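Local coordinates for protein mannitol dehydrogenase (Pseudomonas fluorescens, PDB 1LJ8) that binds NAD and probably catalyses the NAD-dependent oxidation of mannitol at its C2 hydroxyl, as a long-chain dehydrogenase of the mannitol dehydrogenase family, at residues L306-V318 with W410-Y424. Residues are numbered along the deposited sequence; the frame is centred on the assembly and turned at random.
Sequences LTYLGFLKGYRFV and WALYLKGVDENGVSY
Tyr308 starts an aromatic cluster against Trp410 and Tyr413, and its side chain can be followed outward. CB packs on the backbone N of Trp410, and CG on its CA. With chi1 at -61°, CG beside the backbone N, the two side chains point the same way, and the Trp410 edge is set on one face of the Tyr308 ring: CD1 meets Trp410 CB, CE1 faces Trp410 CD1, and that same indole atom sits off-centre toward the rim near CE2 and CZ, Tyr308 CE2 being 3.4 Å from Trp410 CD1. Next to CE2, along the ring edge, Tyr308 CD2 presses on the face of Tyr413, 3.6 Å from its CD2, in an edge-to-face pair with planes at 58°. At the tip, OH hydrogen-bonds to the carbonyl of Cys375.

Tyr413 and Phe311 form an offset edge-to-face pair, Phe311 CD2 lying at the edge of Tyr413, and Phe311 drives CE2 into the face of Tyr424, the two planes 82° apart. Arg316 NH1 lies over the centre of the Phe311 ring and also hydrogen-bonds to Phe311 O. From the same guanidinium, NH2 makes a salt bridge to Asp418 OD2 (2.8 Å), meeting it on the anti side but out of the carboxylate plane. The other oxygen, Asp418 OD1, takes Asn420 N, closing an Asx turn, and Val422 N from opposite faces, fixing the carboxylate's rotation. Just beyond, Glu419 N hydrogen-bonds to Leu312 O (2.8 Å, nearly straight), tying the turn to the helix end, where Gly314 closes a Schellman motif.

The contact thus joins the C-terminal end of helix 289-313 to helix 401-413 and the loop after it, within the mainly helical C-terminal domain; helix 371-375 touches both Thr307 and Tyr413.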
ATOM      1  N   LEU A 306      12.748   4.267  -9.320  1.00 13.05           N
ATOM      2  CA  LEU A 306      12.338   4.788 -10.628  1.00 13.03           C
ATOM      3  C   LEU A 306      11.513   6.075 -10.604  1.00 14.09           C
ATOM      4  O   LEU A 306      11.597   6.955 -11.494  1.00 13.65           O
ATOM      5  CB  LEU A 306      11.427   3.776 -11.337  1.00 12.20           C
ATOM      6  CG  LEU A 306      11.969   2.389 -11.644  1.00 14.16           C
ATOM      7  CD1 LEU A 306      10.824   1.435 -12.137  1.00 14.15           C
ATOM      8  CD2 LEU A 306      13.037   2.605 -12.735  1.00 15.04           C
ATOM      9  N   THR A 307      10.699   6.171  -9.575  1.00 12.33           N
ATOM     10  CA  THR A 307       9.668   7.206  -9.578  1.00 13.35           C
ATOM     11  C   THR A 307      10.032   8.668  -9.423  1.00 11.77           C
ATOM     12  O   THR A 307       9.441   9.533 -10.109  1.00 12.54           O
ATOM     13  CB  THR A 307       8.564   6.790  -8.581  1.00 12.32           C
ATOM     14  OG1 THR A 307       7.315   7.346  -9.035  1.00 13.05           O
ATOM     15  CG2 THR A 307       8.842   7.311  -7.147  1.00 11.73           C
ATOM     16  N   TYR A 308      11.003   8.991  -8.587  1.00 13.17           N
ATOM     17  CA  TYR A 308      11.356  10.398  -8.425  1.00 13.48           C
ATOM     18  C   TYR A 308      12.228  10.831  -9.600  1.00 14.22           C
ATOM     19  O   TYR A 308      12.025  11.914 -10.145  1.00 13.75           O
ATOM     20  CB  TYR A 308      12.032  10.649  -7.068  1.00 12.73           C
ATOM     21  CG  TYR A 308      11.079  10.286  -5.937  1.00 13.13           C
ATOM     22  CD1 TYR A 308      11.362   9.221  -5.092  1.00 12.99           C
ATOM     23  CD2 TYR A 308       9.835  10.967  -5.773  1.00 13.78           C
ATOM     24  CE1 TYR A 308      10.427   8.812  -4.082  1.00 11.93           C
ATOM     25  CE2 TYR A 308       8.892  10.553  -4.774  1.00 13.35           C
ATOM     26  CZ  TYR A 308       9.211   9.480  -3.946  1.00 13.90           C
ATOM     27  OH  TYR A 308       8.301   9.042  -2.989  1.00 14.90           O
ATOM     28  N   LEU A 309      13.206  10.004  -9.963  1.00 13.17           N
ATOM     29  CA  LEU A 309      14.003  10.300 -11.145  1.00 12.57           C
ATOM     30  C   LEU A 309      13.100  10.407 -12.371  1.00 12.78           C
ATOM     31  O   LEU A 309      13.304  11.286 -13.216  1.00 13.61           O
ATOM     32  CB  LEU A 309      15.014   9.174 -11.408  1.00 13.16           C
ATOM     33  CG  LEU A 309      16.121   9.132 -10.358  1.00 15.26           C
ATOM     34  CD1 LEU A 309      16.893   7.795 -10.539  1.00 14.86           C
ATOM     35  CD2 LEU A 309      17.070  10.328 -10.544  1.00 12.95           C
ATOM     36  N   GLY A 310      12.102   9.524 -12.473  1.00 11.00           N
ATOM     37  CA  GLY A 310      11.204   9.533 -13.628  1.00 12.80           C
ATOM     38  C   GLY A 310      10.359  10.793 -13.676  1.00 13.56           C
ATOM     39  O   GLY A 310      10.179  11.387 -14.741  1.00 14.62           O
ATOM     40  N   PHE A 311       9.865  11.214 -12.521  1.00 14.70           N
ATOM     41  CA  PHE A 311       9.032  12.424 -12.483  1.00 15.52           C
ATOM     42  C   PHE A 311       9.891  13.640 -12.877  1.00 16.78           C
ATOM     43  O   PHE A 311       9.449  14.525 -13.617  1.00 15.25           O
ATOM     44  CB  PHE A 311       8.471  12.641 -11.079  1.00 15.02           C
ATOM     45  CG  PHE A 311       7.062  13.169 -11.077  1.00 17.35           C
ATOM     46  CD1 PHE A 311       5.991  12.292 -11.249  1.00 16.91           C
ATOM     47  CD2 PHE A 311       6.815  14.530 -10.922  1.00 16.77           C
ATOM     48  CE1 PHE A 311       4.655  12.782 -11.272  1.00 18.84           C
ATOM     49  CE2 PHE A 311       5.480  15.046 -10.933  1.00 18.90           C
ATOM     50  CZ  PHE A 311       4.408  14.163 -11.111  1.00 18.49           C
ATOM     51  N   LEU A 312      11.112  13.689 -12.362  1.00 14.53           N
ATOM     52  CA  LEU A 312      12.036  14.787 -12.695  1.00 14.83           C
ATOM     53  C   LEU A 312      12.331  14.821 -14.186  1.00 15.19           C
ATOM     54  O   LEU A 312      12.364  15.903 -14.784  1.00 16.72           O
ATOM     55  CB  LEU A 312      13.364  14.604 -11.933  1.00 11.62           C
ATOM     56  CG  LEU A 312      13.271  15.001 -10.463  1.00 12.08           C
ATOM     57  CD1 LEU A 312      14.539  14.464  -9.778  1.00 14.72           C
ATOM     58  CD2 LEU A 312      13.147  16.549 -10.252  1.00 14.92           C
ATOM     59  N   LYS A 313      12.537  13.657 -14.782  1.00 15.14           N
ATOM     60  CA  LYS A 313      12.834  13.567 -16.205  1.00 17.51           C
ATOM     61  C   LYS A 313      11.619  14.004 -17.036  1.00 18.91           C
ATOM     62  O   LYS A 313      11.759  14.392 -18.211  1.00 19.26           O
ATOM     63  CB  LYS A 313      13.248  12.148 -16.551  1.00 18.01           C
ATOM     64  CG  LYS A 313      13.624  11.926 -18.008  1.00 19.54           C
ATOM     65  CD  LYS A 313      14.789  12.859 -18.477  1.00 17.68           C
ATOM     66  CE  LYS A 313      15.046  12.671 -19.983  1.00 18.97           C
ATOM     67  NZ  LYS A 313      16.192  13.546 -20.449  1.00 15.70           N
ATOM     68  N   GLY A 314      10.443  13.989 -16.413  1.00 18.74           N
ATOM     69  CA  GLY A 314       9.234  14.384 -17.130  1.00 18.98           C
ATOM     70  C   GLY A 314       8.320  13.199 -17.440  1.00 20.61           C
ATOM     71  O   GLY A 314       7.229  13.392 -18.019  1.00 23.36           O
ATOM     72  N   TYR A 315       8.717  11.982 -17.087  1.00 18.67           N
ATOM     73  CA  TYR A 315       7.838  10.829 -17.349  1.00 19.41           C
ATOM     74  C   TYR A 315       6.681  10.913 -16.371  1.00 18.62           C
ATOM     75  O   TYR A 315       6.794  11.570 -15.308  1.00 18.22           O
ATOM     76  CB  TYR A 315       8.571   9.508 -17.134  1.00 20.59           C
ATOM     77  CG  TYR A 315       9.741   9.288 -18.059  1.00 20.63           C
ATOM     78  CD1 TYR A 315      10.930   8.732 -17.594  1.00 20.66           C
ATOM     79  CD2 TYR A 315       9.642   9.590 -19.417  1.00 22.56           C
ATOM     80  CE1 TYR A 315      11.999   8.482 -18.458  1.00 20.13           C
ATOM     81  CE2 TYR A 315      10.704   9.347 -20.297  1.00 22.55           C
ATOM     82  CZ  TYR A 315      11.876   8.802 -19.810  1.00 23.11           C
ATOM     83  OH  TYR A 315      12.941   8.641 -20.676  1.00 22.45           O
ATOM     84  N   ARG A 316       5.557  10.280 -16.726  1.00 17.89           N
ATOM     85  CA  ARG A 316       4.396  10.303 -15.817  1.00 16.74           C
ATOM     86  C   ARG A 316       3.816   8.914 -15.544  1.00 14.53           C
ATOM     87  O   ARG A 316       2.941   8.764 -14.685  1.00 15.22           O
ATOM     88  CB  ARG A 316       3.308  11.263 -16.357  1.00 18.42           C
ATOM     89  CG  ARG A 316       3.657  12.769 -16.159  1.00 20.53           C
ATOM     90  CD  ARG A 316       3.837  13.159 -14.697  1.00 21.63           C
ATOM     91  NE  ARG A 316       4.117  14.595 -14.447  1.00 24.80           N
ATOM     92  CZ  ARG A 316       5.332  15.154 -14.397  1.00 25.57           C
ATOM     93  NH1 ARG A 316       6.422  14.420 -14.590  1.00 22.75           N
ATOM     94  NH2 ARG A 316       5.454  16.446 -14.096  1.00 25.75           N
ATOM     95  N   PHE A 317       4.275   7.894 -16.271  1.00 15.74           N
ATOM     96  CA  PHE A 317       3.803   6.514 -16.042  1.00 15.49           C
ATOM     97  C   PHE A 317       4.958   5.578 -15.844  1.00 16.33           C
ATOM     98  O   PHE A 317       6.054   5.813 -16.378  1.00 16.07           O
ATOM     99  CB  PHE A 317       2.982   6.002 -17.229  1.00 17.53           C
ATOM    100  CG  PHE A 317       1.760   6.806 -17.444  1.00 20.41           C
ATOM    101  CD1 PHE A 317       1.790   7.926 -18.290  1.00 22.20           C
ATOM    102  CD2 PHE A 317       0.595   6.505 -16.747  1.00 22.24           C
ATOM    103  CE1 PHE A 317       0.669   8.734 -18.441  1.00 23.88           C
ATOM    104  CE2 PHE A 317      -0.532   7.305 -16.885  1.00 22.61           C
ATOM    105  CZ  PHE A 317      -0.499   8.423 -17.734  1.00 22.96           C
ATOM    106  N   VAL A 318       4.714   4.513 -15.091  1.00 14.50           N
ATOM    107  CA  VAL A 318       5.755   3.532 -14.832  1.00 15.08           C
ATOM    108  C   VAL A 318       6.282   2.893 -16.127  1.00 15.45           C
ATOM    109  O   VAL A 318       7.498   2.721 -16.272  1.00 15.74           O
ATOM    110  CB  VAL A 318       5.235   2.414 -13.875  1.00 12.92           C
ATOM    111  CG1 VAL A 318       6.294   1.336 -13.683  1.00 13.49           C
ATOM    112  CG2 VAL A 318       4.892   3.069 -12.504  1.00 11.68           C
ATOM    113  N   TRP A 410      14.522  12.244  -4.683  1.00 13.55           N
ATOM    114  CA  TRP A 410      13.360  12.710  -3.899  1.00 12.49           C
ATOM    115  C   TRP A 410      13.587  14.159  -3.441  1.00 13.98           C
ATOM    116  O   TRP A 410      12.663  14.995  -3.512  1.00 12.21           O
ATOM    117  CB  TRP A 410      13.153  11.825  -2.645  1.00 12.57           C
ATOM    118  CG  TRP A 410      11.920  12.177  -1.858  1.00 11.52           C
ATOM    119  CD1 TRP A 410      10.630  12.214  -2.346  1.00 10.63           C
ATOM    120  CD2 TRP A 410      11.823  12.467  -0.447  1.00 13.40           C
ATOM    121  NE1 TRP A 410       9.745  12.489  -1.314  1.00 13.42           N
ATOM    122  CE2 TRP A 410      10.442  12.652  -0.149  1.00 14.43           C
ATOM    123  CE3 TRP A 410      12.754  12.578   0.584  1.00 16.45           C
ATOM    124  CZ2 TRP A 410       9.977  12.948   1.147  1.00 16.72           C
ATOM    125  CZ3 TRP A 410      12.296  12.877   1.891  1.00 17.89           C
ATOM    126  CH2 TRP A 410      10.909  13.058   2.149  1.00 18.46           C
ATOM    127  N   ALA A 411      14.811  14.462  -2.981  1.00 13.91           N
ATOM    128  CA  ALA A 411      15.105  15.805  -2.498  1.00 14.10           C
ATOM    129  C   ALA A 411      14.875  16.855  -3.581  1.00 15.43           C
ATOM    130  O   ALA A 411      14.247  17.913  -3.327  1.00 16.22           O
ATOM    131  CB  ALA A 411      16.584  15.911  -1.959  1.00 15.09           C
ATOM    132  N   LEU A 412      15.359  16.567  -4.777  1.00 13.16           N
ATOM    133  CA  LEU A 412      15.218  17.537  -5.877  1.00 15.19           C
ATOM    134  C   LEU A 412      13.760  17.582  -6.323  1.00 14.47           C
ATOM    135  O   LEU A 412      13.223  18.649  -6.585  1.00 14.47           O
ATOM    136  CB  LEU A 412      16.124  17.170  -7.054  1.00 15.59           C
ATOM    137  CG  LEU A 412      16.144  18.206  -8.217  1.00 18.74           C
ATOM    138  CD1 LEU A 412      16.547  19.590  -7.713  1.00 16.20           C
ATOM    139  CD2 LEU A 412      17.097  17.783  -9.281  1.00 15.93           C
ATOM    140  N   TYR A 413      13.127  16.421  -6.350  1.00 13.80           N
ATOM    141  CA  TYR A 413      11.711  16.299  -6.735  1.00 14.13           C
ATOM    142  C   TYR A 413      10.825  17.162  -5.814  1.00 16.26           C
ATOM    143  O   TYR A 413       9.825  17.749  -6.270  1.00 14.64           O
ATOM    144  CB  TYR A 413      11.330  14.824  -6.636  1.00 15.61           C
ATOM    145  CG  TYR A 413       9.862  14.583  -6.391  1.00 14.67           C
ATOM    146  CD1 TYR A 413       8.980  14.400  -7.463  1.00 16.14           C
ATOM    147  CD2 TYR A 413       9.360  14.486  -5.086  1.00 14.03           C
ATOM    148  CE1 TYR A 413       7.645  14.121  -7.239  1.00 14.38           C
ATOM    149  CE2 TYR A 413       7.986  14.192  -4.849  1.00 15.31           C
ATOM    150  CZ  TYR A 413       7.155  14.014  -5.931  1.00 16.40           C
ATOM    151  OH  TYR A 413       5.808  13.719  -5.738  1.00 15.62           O
ATOM    152  N   LEU A 414      11.172  17.245  -4.528  1.00 13.60           N
ATOM    153  CA  LEU A 414      10.377  18.046  -3.576  1.00 16.13           C
ATOM    154  C   LEU A 414      10.324  19.546  -3.916  1.00 17.06           C
ATOM    155  O   LEU A 414       9.491  20.287  -3.371  1.00 17.34           O
ATOM    156  CB  LEU A 414      10.910  17.887  -2.155  1.00 15.48           C
ATOM    157  CG  LEU A 414      10.606  16.501  -1.560  1.00 14.43           C
ATOM    158  CD1 LEU A 414      11.442  16.257  -0.289  1.00 16.27           C
ATOM    159  CD2 LEU A 414       9.094  16.385  -1.256  1.00 15.73           C
ATOM    160  N   LYS A 415      11.212  20.015  -4.790  1.00 18.38           N
ATOM    161  CA  LYS A 415      11.159  21.436  -5.136  1.00 19.09           C
ATOM    162  C   LYS A 415       9.961  21.727  -6.050  1.00 20.33           C
ATOM    163  O   LYS A 415       9.620  22.899  -6.278  1.00 17.67           O
ATOM    164  CB  LYS A 415      12.489  21.896  -5.762  1.00 21.80           C
ATOM    165  CG  LYS A 415      13.641  21.868  -4.739  1.00 27.27           C
ATOM    166  CD  LYS A 415      14.985  22.356  -5.323  1.00 31.34           C
ATOM    167  CE  LYS A 415      15.258  23.817  -5.003  1.00 33.52           C
ATOM    168  NZ  LYS A 415      15.635  23.998  -3.562  1.00 36.09           N
ATOM    169  N   GLY A 416       9.329  20.676  -6.585  1.00 17.60           N
ATOM    170  CA  GLY A 416       8.098  20.892  -7.364  1.00 18.08           C
ATOM    171  C   GLY A 416       8.122  21.322  -8.829  1.00 19.57           C
ATOM    172  O   GLY A 416       7.100  21.851  -9.312  1.00 19.92           O
ATOM    173  N   VAL A 417       9.224  21.099  -9.542  1.00 18.15           N
ATOM    174  CA  VAL A 417       9.300  21.463 -10.961  1.00 19.70           C
ATOM    175  C   VAL A 417      10.175  20.433 -11.657  1.00 18.16           C
ATOM    176  O   VAL A 417      11.258  20.096 -11.155  1.00 20.07           O
ATOM    177  CB  VAL A 417       9.937  22.871 -11.221  1.00 20.93           C
ATOM    178  CG1 VAL A 417       9.746  23.243 -12.710  1.00 21.77           C
ATOM    179  CG2 VAL A 417       9.278  23.914 -10.370  1.00 24.30           C
ATOM    180  N   ASP A 418       9.715  19.898 -12.785  1.00 16.91           N
ATOM    181  CA  ASP A 418      10.516  18.886 -13.465  1.00 15.87           C
ATOM    182  C   ASP A 418      11.438  19.474 -14.515  1.00 16.49           C
ATOM    183  O   ASP A 418      11.506  20.701 -14.674  1.00 15.87           O
ATOM    184  CB  ASP A 418       9.627  17.731 -14.028  1.00 16.29           C
ATOM    185  CG  ASP A 418       8.748  18.140 -15.213  1.00 18.07           C
ATOM    186  OD1 ASP A 418       9.055  19.141 -15.889  1.00 16.85           O
ATOM    187  OD2 ASP A 418       7.756  17.415 -15.466  1.00 17.98           O
ATOM    188  N   GLU A 419      12.174  18.615 -15.218  1.00 15.99           N
ATOM    189  CA  GLU A 419      13.127  19.111 -16.192  1.00 17.31           C
ATOM    190  C   GLU A 419      12.474  19.779 -17.402  1.00 17.97           C
ATOM    191  O   GLU A 419      13.149  20.500 -18.123  1.00 18.77           O
ATOM    192  CB  GLU A 419      14.065  17.993 -16.658  1.00 15.36           C
ATOM    193  CG  GLU A 419      15.005  17.582 -15.505  1.00 16.23           C
ATOM    194  CD  GLU A 419      16.019  16.488 -15.845  1.00 16.82           C
ATOM    195  OE1 GLU A 419      16.036  15.905 -16.964  1.00 16.84           O
ATOM    196  OE2 GLU A 419      16.821  16.176 -14.940  1.00 17.03           O
ATOM    197  N   ASN A 420      11.195  19.511 -17.617  1.00 18.06           N
ATOM    198  CA  ASN A 420      10.496  20.154 -18.751  1.00 19.27           C
ATOM    199  C   ASN A 420       9.813  21.463 -18.310  1.00 20.04           C
ATOM    200  O   ASN A 420       9.110  22.106 -19.118  1.00 19.54           O
ATOM    201  CB  ASN A 420       9.420  19.221 -19.326  1.00 17.95           C
ATOM    202  CG  ASN A 420      10.014  18.071 -20.088  1.00 18.28           C
ATOM    203  OD1 ASN A 420      11.117  18.181 -20.594  1.00 18.36           O
ATOM    204  ND2 ASN A 420       9.268  16.965 -20.216  1.00 18.29           N
ATOM    205  N   GLY A 421       9.983  21.849 -17.046  1.00 19.80           N
ATOM    206  CA  GLY A 421       9.334  23.067 -16.565  1.00 18.74           C
ATOM    207  C   GLY A 421       7.914  22.852 -16.063  1.00 20.88           C
ATOM    208  O   GLY A 421       7.188  23.816 -15.763  1.00 21.82           O
ATOM    209  N   VAL A 422       7.500  21.607 -15.900  1.00 18.86           N
ATOM    210  CA  VAL A 422       6.134  21.338 -15.455  1.00 22.25           C
ATOM    211  C   VAL A 422       6.148  21.322 -13.942  1.00 24.13           C
ATOM    212  O   VAL A 422       6.957  20.590 -13.324  1.00 21.95           O
ATOM    213  CB  VAL A 422       5.651  19.989 -15.988  1.00 22.85           C
ATOM    214  CG1 VAL A 422       4.195  19.681 -15.497  1.00 23.32           C
ATOM    215  CG2 VAL A 422       5.753  19.997 -17.525  1.00 24.54           C
ATOM    216  N   SER A 423       5.286  22.153 -13.359  1.00 22.74           N
ATOM    217  CA  SER A 423       5.164  22.293 -11.910  1.00 24.40           C
ATOM    218  C   SER A 423       4.124  21.354 -11.340  1.00 25.74           C
ATOM    219  O   SER A 423       3.080  21.136 -11.942  1.00 27.75           O
ATOM    220  CB  SER A 423       4.724  23.693 -11.567  1.00 23.91           C
ATOM    221  OG  SER A 423       5.627  24.617 -12.132  1.00 29.57           O
ATOM    222  N   TYR A 424       4.396  20.831 -10.155  1.00 23.79           N
ATOM    223  CA  TYR A 424       3.457  19.937  -9.501  1.00 23.12           C
ATOM    224  C   TYR A 424       3.407  20.150  -8.008  1.00 24.07           C
ATOM    225  O   TYR A 424       4.330  20.729  -7.384  1.00 23.03           O
ATOM    226  CB  TYR A 424       3.831  18.492  -9.823  1.00 23.40           C
ATOM    227  CG  TYR A 424       5.295  18.210  -9.584  1.00 21.64           C
ATOM    228  CD1 TYR A 424       5.742  17.804  -8.327  1.00 20.81           C
ATOM    229  CD2 TYR A 424       6.230  18.383 -10.602  1.00 20.45           C
ATOM    230  CE1 TYR A 424       7.099  17.574  -8.089  1.00 18.69           C
ATOM    231  CE2 TYR A 424       7.601  18.166 -10.378  1.00 19.75           C
ATOM    232  CZ  TYR A 424       8.016  17.757  -9.104  1.00 18.48           C
ATOM    233  OH  TYR A 424       9.373  17.542  -8.871  1.00 16.27           O
TER
HETATM  234  O   HOH W   1      17.895  14.462 -18.086  1.00 17.17           O
HETATM  235  O   HOH W   2      12.825  16.106 -20.077  1.00 21.06           O
HETATM  236  O   HOH W   3      15.623  16.313 -19.499  1.00 21.07           O
HETATM  237  O   HOH W   4       6.244  16.416 -17.434  1.00 31.81           O